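Local coordinates for protein restriction endonuclease (Mycobacterium sp., PDB 4F0Q) that cleaves DNA as a tetrameric, cytosine-methylation-dependent restriction endonuclease, probably recognising modified DNA through an N-terminal domain and cutting it with a PD-(D/E)XK-type nuclease domain, at residues 74-83 and 226-237; 312-323 and 334-342. All blocks are in the same frame, centred on the assembly; numbering follows the deposited sequence.

Contact 1. Residues 74-83 and 226-237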
loop_
_atom_site.group_PDB
_atom_site.type_symbol
_atom_site.label_atom_id
_atom_site.label_comp_id
_atom_site.label_asym_id
_atom_site.label_seq_id
_atom_site.Cartn_x
_atom_site.Cartn_y
_atom_site.Cartn_z
ATOM N N VAL A 74 -29.538 -34.650 9.059
ATOM C CA VAL A 74 -30.307 -35.395 8.067
ATOM C C VAL A 74 -29.494 -36.532 7.457
ATOM O O VAL A 74 -28.391 -36.319 6.954
ATOM C CB VAL A 74 -30.799 -34.475 6.932
ATOM C CG1 VAL A 74 -31.498 -35.287 5.851
ATOM C CG2 VAL A 74 -31.723 -33.401 7.479
ATOM N N VAL A 75 -30.046 -37.740 7.505
ATOM C CA VAL A 75 -29.411 -38.892 6.878
ATOM C C VAL A 75 -29.867 -39.010 5.427
ATOM O O VAL A 75 -30.997 -39.414 5.152
ATOM C CB VAL A 75 -29.732 -40.199 7.628
ATOM C CG1 VAL A 75 -29.030 -41.376 6.970
ATOM C CG2 VAL A 75 -29.327 -40.084 9.089
ATOM N N GLY A 76 -28.985 -38.647 4.502
ATOM C CA GLY A 76 -29.300 -38.712 3.089
ATOM C C GLY A 76 -28.973 -40.065 2.493
ATOM O O GLY A 76 -28.421 -40.929 3.177
ATOM N N PRO A 77 -29.316 -40.260 1.210
ATOM C CA PRO A 77 -29.028 -41.507 0.497
ATOM C C PRO A 77 -27.527 -41.731 0.391
ATOM O O PRO A 77 -27.043 -42.838 0.625
ATOM C CB PRO A 77 -29.611 -41.256 -0.900
ATOM C CG PRO A 77 -30.586 -40.138 -0.722
ATOM C CD PRO A 77 -30.012 -39.283 0.358
ATOM N N ASP A 78 -26.803 -40.673 0.042
ATOM C CA ASP A 78 -25.356 -40.739 -0.106
ATOM C C ASP A 78 -24.657 -40.781 1.247
ATOM O O ASP A 78 -23.824 -41.653 1.499
ATOM C CB ASP A 78 -24.849 -39.556 -0.938
ATOM C CG ASP A 78 -25.369 -38.221 -0.435
ATOM O OD1 ASP A 78 -26.409 -38.207 0.257
ATOM O OD2 ASP A 78 -24.738 -37.185 -0.734
ATOM N N ARG A 79 -25.005 -39.835 2.114
ATOM C CA ARG A 79 -24.411 -39.743 3.440
ATOM C C ARG A 79 -25.206 -38.790 4.324
ATOM O O ARG A 79 -26.100 -38.088 3.850
ATOM C CB ARG A 79 -22.956 -39.277 3.348
ATOM C CG ARG A 79 -22.756 -37.984 2.574
ATOM C CD ARG A 79 -21.784 -38.190 1.423
ATOM N NE ARG A 79 -21.094 -36.959 1.049
ATOM C CZ ARG A 79 -21.399 -36.217 -0.009
ATOM N NH1 ARG A 79 -22.389 -36.577 -0.813
ATOM N NH2 ARG A 79 -20.710 -35.112 -0.266
ATOM N N SER A 80 -24.872 -38.773 5.609
ATOM C CA SER A 80 -25.525 -37.880 6.556
ATOM C C SER A 80 -24.969 -36.467 6.406
ATOM O O SER A 80 -23.815 -36.288 6.014
ATOM C CB SER A 80 -25.319 -38.385 7.985
ATOM O OG SER A 80 -26.063 -37.612 8.911
ATOM N N ARG A 81 -25.787 -35.466 6.713
ATOM C CA ARG A 81 -25.378 -34.077 6.531
ATOM C C ARG A 81 -26.130 -33.106 7.439
ATOM O O ARG A 81 -27.297 -33.318 7.769
ATOM C CB ARG A 81 -25.567 -33.655 5.071
ATOM C CG ARG A 81 -27.025 -33.555 4.645
ATOM C CD ARG A 81 -27.167 -33.002 3.239
ATOM N NE ARG A 81 -28.567 -32.850 2.857
ATOM C CZ ARG A 81 -29.302 -33.813 2.313
ATOM N NH1 ARG A 81 -28.769 -35.007 2.084
ATOM N NH2 ARG A 81 -30.569 -33.587 1.996
ATOM N N ARG A 82 -25.447 -32.037 7.835
ATOM C CA ARG A 82 -26.077 -30.956 8.579
ATOM C C ARG A 82 -26.683 -29.965 7.589
ATOM O O ARG A 82 -25.976 -29.396 6.756
ATOM C CB ARG A 82 -25.054 -30.254 9.472
ATOM C CG ARG A 82 -25.663 -29.344 10.526
ATOM C CD ARG A 82 -26.212 -30.143 11.699
ATOM N NE ARG A 82 -25.169 -30.927 12.357
ATOM C CZ ARG A 82 -25.344 -31.602 13.488
ATOM N NH1 ARG A 82 -26.522 -31.588 14.096
ATOM N NH2 ARG A 82 -24.339 -32.290 14.015
ATOM N N ALA A 83 -27.996 -29.769 7.680
ATOM C CA ALA A 83 -28.723 -28.928 6.732
ATOM C C ALA A 83 -28.239 -27.480 6.728
ATOM O O ALA A 83 -27.898 -26.936 5.677
ATOM C CB ALA A 83 -30.216 -28.985 7.018
ATOM N N ASP A 226 -34.417 -28.583 0.325
ATOM C CA ASP A 226 -33.659 -29.647 -0.321
ATOM C C ASP A 226 -32.580 -30.193 0.605
ATOM O O ASP A 226 -32.391 -31.405 0.693
ATOM C CB ASP A 226 -33.034 -29.152 -1.626
ATOM C CG ASP A 226 -34.072 -28.741 -2.647
ATOM O OD1 ASP A 226 -35.222 -29.217 -2.550
ATOM O OD2 ASP A 226 -33.738 -27.943 -3.548
ATOM N N ARG A 227 -31.872 -29.301 1.294
ATOM C CA ARG A 227 -30.849 -29.734 2.243
ATOM C C ARG A 227 -31.444 -30.497 3.430
ATOM O O ARG A 227 -30.797 -31.377 3.997
ATOM C CB ARG A 227 -30.006 -28.552 2.728
ATOM C CG ARG A 227 -29.022 -28.032 1.691
ATOM C CD ARG A 227 -27.954 -27.152 2.328
ATOM N NE ARG A 227 -27.210 -27.860 3.367
ATOM C CZ ARG A 227 -26.140 -28.614 3.139
ATOM N NH1 ARG A 227 -25.681 -28.764 1.905
ATOM N NH2 ARG A 227 -25.527 -29.222 4.146
ATOM N N ARG A 228 -32.676 -30.158 3.799
ATOM C CA ARG A 228 -33.371 -30.859 4.874
ATOM C C ARG A 228 -34.088 -32.097 4.346
ATOM O O ARG A 228 -34.612 -32.898 5.119
ATOM C CB ARG A 228 -34.379 -29.938 5.567
ATOM C CG ARG A 228 -33.762 -28.794 6.353
ATOM C CD ARG A 228 -34.838 -27.964 7.033
ATOM N NE ARG A 228 -35.491 -28.693 8.115
ATOM C CZ ARG A 228 -36.630 -28.318 8.689
ATOM N NH1 ARG A 228 -37.251 -27.223 8.275
ATOM N NH2 ARG A 228 -37.151 -29.040 9.670
ATOM N N ASN A 229 -34.112 -32.244 3.026
ATOM C CA ASN A 229 -34.789 -33.369 2.392
ATOM C C ASN A 229 -33.940 -34.635 2.444
ATOM O O ASN A 229 -32.867 -34.700 1.845
ATOM C CB ASN A 229 -35.143 -33.027 0.944
ATOM C CG ASN A 229 -36.285 -33.865 0.408
ATOM O OD1 ASN A 229 -36.491 -35.002 0.833
ATOM N ND2 ASN A 229 -37.036 -33.306 -0.533
ATOM N N ALA A 230 -34.430 -35.641 3.162
ATOM C CA ALA A 230 -33.696 -36.891 3.335
ATOM C C ALA A 230 -33.693 -37.732 2.062
ATOM O O ALA A 230 -32.867 -38.631 1.904
ATOM C CB ALA A 230 -34.272 -37.687 4.497
ATOM N N ALA A 231 -34.617 -37.432 1.156
ATOM C CA ALA A 231 -34.729 -38.168 -0.098
ATOM C C ALA A 231 -33.686 -37.705 -1.109
ATOM O O ALA A 231 -33.407 -38.397 -2.089
ATOM C CB ALA A 231 -36.128 -38.021 -0.672
ATOM N N LEU A 232 -33.112 -36.532 -0.863
ATOM C CA LEU A 232 -32.146 -35.942 -1.782
ATOM C C LEU A 232 -30.717 -36.081 -1.270
ATOM O O LEU A 232 -30.443 -35.846 -0.093
ATOM C CB LEU A 232 -32.462 -34.461 -2.006
ATOM C CG LEU A 232 -33.861 -34.121 -2.522
ATOM C CD1 LEU A 232 -34.025 -32.617 -2.649
ATOM C CD2 LEU A 232 -34.124 -34.807 -3.851
ATOM N N ALA A 233 -29.811 -36.465 -2.163
ATOM C CA ALA A 233 -28.391 -36.496 -1.841
ATOM C C ALA A 233 -27.887 -35.066 -1.705
ATOM O O ALA A 233 -28.538 -34.131 -2.169
ATOM C CB ALA A 233 -27.618 -37.236 -2.920
ATOM N N ALA A 234 -26.731 -34.897 -1.072
ATOM C CA ALA A 234 -26.168 -33.568 -0.843
ATOM C C ALA A 234 -25.900 -32.827 -2.151
ATOM O O ALA A 234 -26.019 -31.605 -2.216
ATOM C CB ALA A 234 -24.896 -33.666 -0.018
ATOM N N GLY A 235 -25.544 -33.576 -3.189
ATOM C CA GLY A 235 -25.276 -32.996 -4.493
ATOM C C GLY A 235 -26.541 -32.671 -5.264
ATOM O O GLY A 235 -26.487 -32.061 -6.330
ATOM N N GLU A 236 -27.683 -33.080 -4.720
ATOM C CA GLU A 236 -28.971 -32.816 -5.348
ATOM C C GLU A 236 -29.691 -31.667 -4.652
ATOM O O GLU A 236 -30.881 -31.440 -4.879
ATOM C CB GLU A 236 -29.847 -34.069 -5.311
ATOM C CG GLU A 236 -29.233 -35.286 -5.985
ATOM C CD GLU A 236 -30.095 -36.526 -5.838
ATOM O OE1 GLU A 236 -29.735 -37.574 -6.413
ATOM O OE2 GLU A 236 -31.130 -36.453 -5.144
ATOM N N THR A 237 -28.966 -30.943 -3.804
ATOM C CA THR A 237 -29.557 -29.881 -2.998
ATOM C C THR A 237 -29.125 -28.490 -3.450
ATOM O O THR A 237 -29.296 -27.516 -2.718
ATOM C CB THR A 237 -29.192 -30.041 -1.509
ATOM O OG1 THR A 237 -27.771 -29.939 -1.351
ATOM C CG2 THR A 237 -29.658 -31.388 -0.988
HETATM O O HOH W 1 -23.515 -35.671 -2.766
#

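Contact 2. Residues 312-323 and 334-342. With MG (magnesium ion), chain E.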
loop_
_atom_site.group_PDB
_atom_site.type_symbol
_atom_site.label_atom_id
_atom_site.label_comp_id
_atom_site.label_asym_id
_atom_site.label_seq_id
_atom_site.Cartn_x
_atom_site.Cartn_y
_atom_site.Cartn_z
ATOM N N PHE A 312 -4.678 -2.013 12.344
ATOM C CA PHE A 312 -4.071 -2.732 11.232
ATOM C C PHE A 312 -4.003 -4.239 11.464
ATOM O O PHE A 312 -4.299 -5.015 10.557
ATOM C CB PHE A 312 -2.690 -2.170 10.890
ATOM C CG PHE A 312 -2.738 -0.900 10.088
ATOM C CD1 PHE A 312 -3.294 -0.889 8.818
ATOM C CD2 PHE A 312 -2.223 0.280 10.599
ATOM C CE1 PHE A 312 -3.340 0.274 8.074
ATOM C CE2 PHE A 312 -2.266 1.447 9.862
ATOM C CZ PHE A 312 -2.825 1.444 8.597
ATOM N N ARG A 313 -3.628 -4.655 12.670
ATOM C CA ARG A 313 -3.568 -6.083 12.965
ATOM C C ARG A 313 -4.951 -6.719 12.975
ATOM O O ARG A 313 -5.089 -7.927 12.796
ATOM C CB ARG A 313 -2.861 -6.350 14.296
ATOM C CG ARG A 313 -3.777 -6.523 15.501
ATOM C CD ARG A 313 -3.098 -7.303 16.595
ATOM N NE ARG A 313 -3.841 -7.261 17.852
ATOM C CZ ARG A 313 -4.714 -8.181 18.250
ATOM N NH1 ARG A 313 -4.977 -9.220 17.476
ATOM N NH2 ARG A 313 -5.324 -8.062 19.422
ATOM N N GLU A 314 -5.972 -5.898 13.193
ATOM C CA GLU A 314 -7.346 -6.385 13.245
ATOM C C GLU A 314 -7.788 -6.890 11.875
ATOM O O GLU A 314 -8.655 -7.759 11.770
ATOM C CB GLU A 314 -8.292 -5.284 13.742
ATOM C CG GLU A 314 -9.748 -5.718 13.904
ATOM C CD GLU A 314 -9.966 -6.654 15.082
ATOM O OE1 GLU A 314 -9.056 -6.771 15.928
ATOM O OE2 GLU A 314 -11.047 -7.275 15.158
ATOM N N SER A 315 -7.178 -6.341 10.829
ATOM C CA SER A 315 -7.486 -6.734 9.461
ATOM C C SER A 315 -6.553 -7.840 8.982
ATOM O O SER A 315 -6.521 -8.163 7.794
ATOM C CB SER A 315 -7.370 -5.530 8.527
ATOM O OG SER A 315 -8.215 -4.474 8.948
ATOM N N GLY A 316 -5.793 -8.414 9.910
ATOM C CA GLY A 316 -4.843 -9.459 9.578
ATOM C C GLY A 316 -3.518 -8.926 9.068
ATOM O O GLY A 316 -2.568 -9.691 8.876
ATOM N N ALA A 317 -3.448 -7.617 8.845
ATOM C CA ALA A 317 -2.220 -6.992 8.366
ATOM C C ALA A 317 -1.111 -7.078 9.406
ATOM O O ALA A 317 -1.301 -6.702 10.563
ATOM C CB ALA A 317 -2.477 -5.533 7.993
ATOM N N ARG A 318 0.049 -7.574 8.990
ATOM C CA ARG A 318 1.188 -7.707 9.892
ATOM C C ARG A 318 1.924 -6.385 10.057
ATOM O O ARG A 318 2.734 -6.001 9.221
ATOM C CB ARG A 318 2.130 -8.818 9.422
ATOM C CG ARG A 318 1.448 -10.181 9.343
ATOM C CD ARG A 318 2.447 -11.307 9.136
ATOM N NE ARG A 318 3.577 -11.229 10.058
ATOM C CZ ARG A 318 3.594 -11.744 11.283
ATOM N NH1 ARG A 318 2.529 -12.382 11.754
ATOM N NH2 ARG A 318 4.678 -11.614 12.038
ATOM N N TYR A 319 1.630 -5.697 11.153
ATOM C CA TYR A 319 2.163 -4.368 11.394
ATOM C C TYR A 319 3.438 -4.429 12.232
ATOM O O TYR A 319 3.545 -5.225 13.166
ATOM C CB TYR A 319 1.100 -3.511 12.084
ATOM C CG TYR A 319 1.420 -2.037 12.161
ATOM C CD1 TYR A 319 2.123 -1.515 13.238
ATOM C CD2 TYR A 319 0.999 -1.163 11.167
ATOM C CE1 TYR A 319 2.409 -0.169 13.318
ATOM C CE2 TYR A 319 1.280 0.186 11.237
ATOM C CZ TYR A 319 1.985 0.677 12.315
ATOM O OH TYR A 319 2.266 2.022 12.390
ATOM N N LYS A 320 4.408 -3.589 11.884
ATOM C CA LYS A 320 5.648 -3.502 12.643
ATOM C C LYS A 320 5.780 -2.128 13.288
ATOM O O LYS A 320 5.679 -1.103 12.615
ATOM C CB LYS A 320 6.856 -3.787 11.747
ATOM C CG LYS A 320 6.810 -5.142 11.054
ATOM C CD LYS A 320 6.704 -6.276 12.062
ATOM C CE LYS A 320 6.514 -7.614 11.359
ATOM N NZ LYS A 320 7.653 -7.917 10.437
ATOM N N GLU A 321 5.998 -2.119 14.599
ATOM C CA GLU A 321 6.127 -0.880 15.357
ATOM C C GLU A 321 7.395 -0.120 14.980
ATOM O O GLU A 321 8.497 -0.662 15.044
ATOM C CB GLU A 321 6.114 -1.175 16.859
ATOM C CG GLU A 321 6.473 0.011 17.736
ATOM C CD GLU A 321 6.458 -0.332 19.213
ATOM O OE1 GLU A 321 7.207 0.305 19.982
ATOM O OE2 GLU A 321 5.692 -1.237 19.606
ATOM N N GLY A 322 7.230 1.138 14.583
ATOM C CA GLY A 322 8.357 1.965 14.193
ATOM C C GLY A 322 8.791 2.911 15.295
ATOM O O GLY A 322 9.469 2.499 16.237
ATOM N N TRP A 323 8.399 4.179 15.184
ATOM C CA TRP A 323 8.781 5.177 16.185
ATOM C C TRP A 323 7.932 6.444 16.136
ATOM O O TRP A 323 7.005 6.556 15.337
ATOM C CB TRP A 323 10.260 5.551 16.034
ATOM C CG TRP A 323 10.585 6.196 14.721
ATOM C CD1 TRP A 323 10.475 7.519 14.408
ATOM C CD2 TRP A 323 11.078 5.544 13.544
ATOM N NE1 TRP A 323 10.867 7.732 13.109
ATOM C CE2 TRP A 323 11.241 6.535 12.557
ATOM C CE3 TRP A 323 11.395 4.220 13.229
ATOM C CZ2 TRP A 323 11.708 6.244 11.277
ATOM C CZ3 TRP A 323 11.859 3.932 11.958
ATOM C CH2 TRP A 323 12.011 4.940 10.998
ATOM N N ASP A 334 3.417 12.312 12.671
ATOM C CA ASP A 334 3.571 12.143 14.112
ATOM C C ASP A 334 4.227 10.817 14.494
ATOM O O ASP A 334 4.894 10.726 15.524
ATOM C CB ASP A 334 2.221 12.293 14.816
ATOM C CG ASP A 334 1.694 13.714 14.768
ATOM O OD1 ASP A 334 2.123 14.476 13.878
ATOM O OD2 ASP A 334 0.853 14.070 15.619
ATOM N N PHE A 335 4.036 9.791 13.670
ATOM C CA PHE A 335 4.684 8.504 13.914
ATOM C C PHE A 335 4.866 7.667 12.649
ATOM O O PHE A 335 4.194 7.883 11.642
ATOM C CB PHE A 335 3.949 7.704 14.999
ATOM C CG PHE A 335 2.516 7.389 14.670
ATOM C CD1 PHE A 335 1.500 8.250 15.050
ATOM C CD2 PHE A 335 2.183 6.221 14.005
ATOM C CE1 PHE A 335 0.179 7.960 14.758
ATOM C CE2 PHE A 335 0.865 5.926 13.709
ATOM C CZ PHE A 335 -0.138 6.797 14.087
ATOM N N ILE A 336 5.791 6.715 12.718
ATOM C CA ILE A 336 6.117 5.856 11.588
ATOM C C ILE A 336 5.967 4.388 11.974
ATOM O O ILE A 336 6.357 3.984 13.071
ATOM C CB ILE A 336 7.561 6.111 11.095
ATOM C CG1 ILE A 336 7.721 7.558 10.630
ATOM C CG2 ILE A 336 7.927 5.163 9.963
ATOM C CD1 ILE A 336 6.893 7.899 9.413
ATOM N N GLY A 337 5.382 3.605 11.070
ATOM C CA GLY A 337 5.266 2.168 11.235
ATOM C C GLY A 337 5.507 1.464 9.912
ATOM O O GLY A 337 5.924 2.092 8.939
ATOM N N ARG A 338 5.243 0.163 9.864
ATOM C CA ARG A 338 5.467 -0.605 8.643
ATOM C C ARG A 338 4.567 -1.832 8.558
ATOM O O ARG A 338 4.355 -2.527 9.551
ATOM C CB ARG A 338 6.933 -1.034 8.543
ATOM C CG ARG A 338 7.301 -1.675 7.215
ATOM C CD ARG A 338 8.695 -2.279 7.253
ATOM N NE ARG A 338 8.758 -3.454 8.119
ATOM C CZ ARG A 338 9.839 -4.210 8.275
ATOM N NH1 ARG A 338 10.956 -3.917 7.624
ATOM N NH2 ARG A 338 9.804 -5.260 9.083
ATOM N N ILE A 339 4.042 -2.094 7.366
ATOM C CA ILE A 339 3.241 -3.290 7.137
ATOM C C ILE A 339 3.914 -4.186 6.106
ATOM O O ILE A 339 4.348 -3.716 5.058
ATOM C CB ILE A 339 1.820 -2.941 6.650
ATOM C CG1 ILE A 339 1.105 -2.054 7.668
ATOM C CG2 ILE A 339 1.012 -4.205 6.389
ATOM C CD1 ILE A 339 -0.284 -1.654 7.245
ATOM N N ASP A 340 4.012 -5.476 6.406
ATOM C CA ASP A 340 4.563 -6.428 5.451
ATOM C C ASP A 340 3.446 -7.038 4.614
ATOM O O ASP A 340 2.777 -7.978 5.046
ATOM C CB ASP A 340 5.356 -7.519 6.169
ATOM C CG ASP A 340 6.584 -6.978 6.874
ATOM O OD1 ASP A 340 7.109 -5.934 6.436
ATOM O OD2 ASP A 340 7.025 -7.599 7.864
ATOM N N MET A 341 3.244 -6.492 3.419
ATOM C CA MET A 341 2.168 -6.946 2.543
ATOM C C MET A 341 2.572 -8.172 1.731
ATOM O O MET A 341 3.557 -8.147 0.994
ATOM C CB MET A 341 1.705 -5.815 1.622
ATOM C CG MET A 341 1.010 -4.678 2.355
ATOM S SD MET A 341 0.380 -3.390 1.259
ATOM C CE MET A 341 -0.820 -4.309 0.303
ATOM N N GLY A 342 1.798 -9.242 1.874
ATOM C CA GLY A 342 2.095 -10.499 1.213
ATOM C C GLY A 342 2.038 -11.648 2.199
ATOM O O GLY A 342 1.177 -11.679 3.078
HETATM MG MG MG E . -0.472 15.619 15.292
HETATM O O HOH W 2 0.105 15.429 17.284
HETATM O O HOH W 3 -1.596 17.279 15.864
HETATM O O HOH W 4 1.213 16.520 14.394
#

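Contact 1. Residues 74-83 and 226-237
Arg81 reaches into the curl of backbone that follows helix 222-227, where carbonyl oxygens ring the edge of its guanidinium. NE donates to Arg227 O at 2.9 Å and NH1 to Leu232 O, also 2.9 Å, both along bent N-H paths (133°) and with the oxygens tilted about 25° from the guanidinium plane, while NH2 makes weak bonds to the oxygens of Asp226, Arg227, Asn229 and Leu232. The chain runs extended from CG to NE, which carries the charged end deep into the loop. Across one guanidinium face lie Ala234 CA and Thr237 CG2. A second arginine works in the reverse direction: Arg227 sends NE to Ala83 O at 2.6 Å and NH2 to Arg82 O at 2.7 Å, both acceptors close to its guanidinium plane. At the turn of the hairpin, Asp78 OD2 accepts from Ala234 N at 3.1 Å, on its syn side but tilted well out of the carboxylate plane. Val74 CG1 rests on Ala230 CA, 3.7 Å away. Further out, an Asx turn at Asn229 shapes the loop, and Arg227 also bonds Leu151 and Leu152 carbonyls. The two-stranded hairpin 74-75/80-81 is thus fastened to helix 222-227 and the loop that follows it, with Glu148 of helix 147-150 pairing with Arg79.

Contact 2. Residues 312-323 and 334-342
One face of the Phe312 ring takes Ile339 CD1 in a CH-pi contact, the methyl 3.8 Å from the ring centroid, and Trp323 likewise receives Ile336 CB over a face. Tyr319 has Arg338 O over one face, near the rim; a chi1 of -169° swings the ring away from the backbone N and along the neighbouring strand, until OH stands 3.2 Å from Gly337 CA. That hydroxyl also lies at the edge of the Phe335 ring. On the face bearing Lys320 and Arg338, Lys320 CG approaches the guanidinium edge of Arg338, and Lys320 NZ makes a salt bridge to Asp340 OD2 at 2.7 Å, nearly in line with the C-O bond. This carboxylate probably eases the closeness of the lysine and arginine charges. Backbone bonds pair Lys320 with Arg338 and Trp323 with Ile336; a classic beta bulge sets Gly322 and Trp323 opposite the single Ile336. At the head of strand 335-342, Asp334 OD2 binds magnesium at 2.1 Å, with three waters, Gln355 OE1 and Ala356 O completing the site, while Arg326 pairs with OD1. An antiparallel hairpin presenting a metal-binding aspartate, beside a strand that supplies further ligands, is characteristic of the PD-(D/E)XK nuclease core.

In the fold
Contacts 1 and 2 share no helix or strand: they occupy opposite sides of the chain's centre, about 46 Å apart between centres, the first in the AspBHI-like N-terminal region and the second in the endonuclease region. Contact 1 is partly buried; it joins residues far apart in sequence, and its bonds run mainly from arginines to main-chain carbonyls. Contact 2 is buried and local, a hairpin held by antiparallel backbone pairing, interrupted by a bulge, whose apolar side packs under helix 297-314 and whose other side carries charges. Their surroundings differ too. No other protein chain of the assembly touches contact 1, whereas at contact 2 Glu321 bridges to Arg247 of the second subunit.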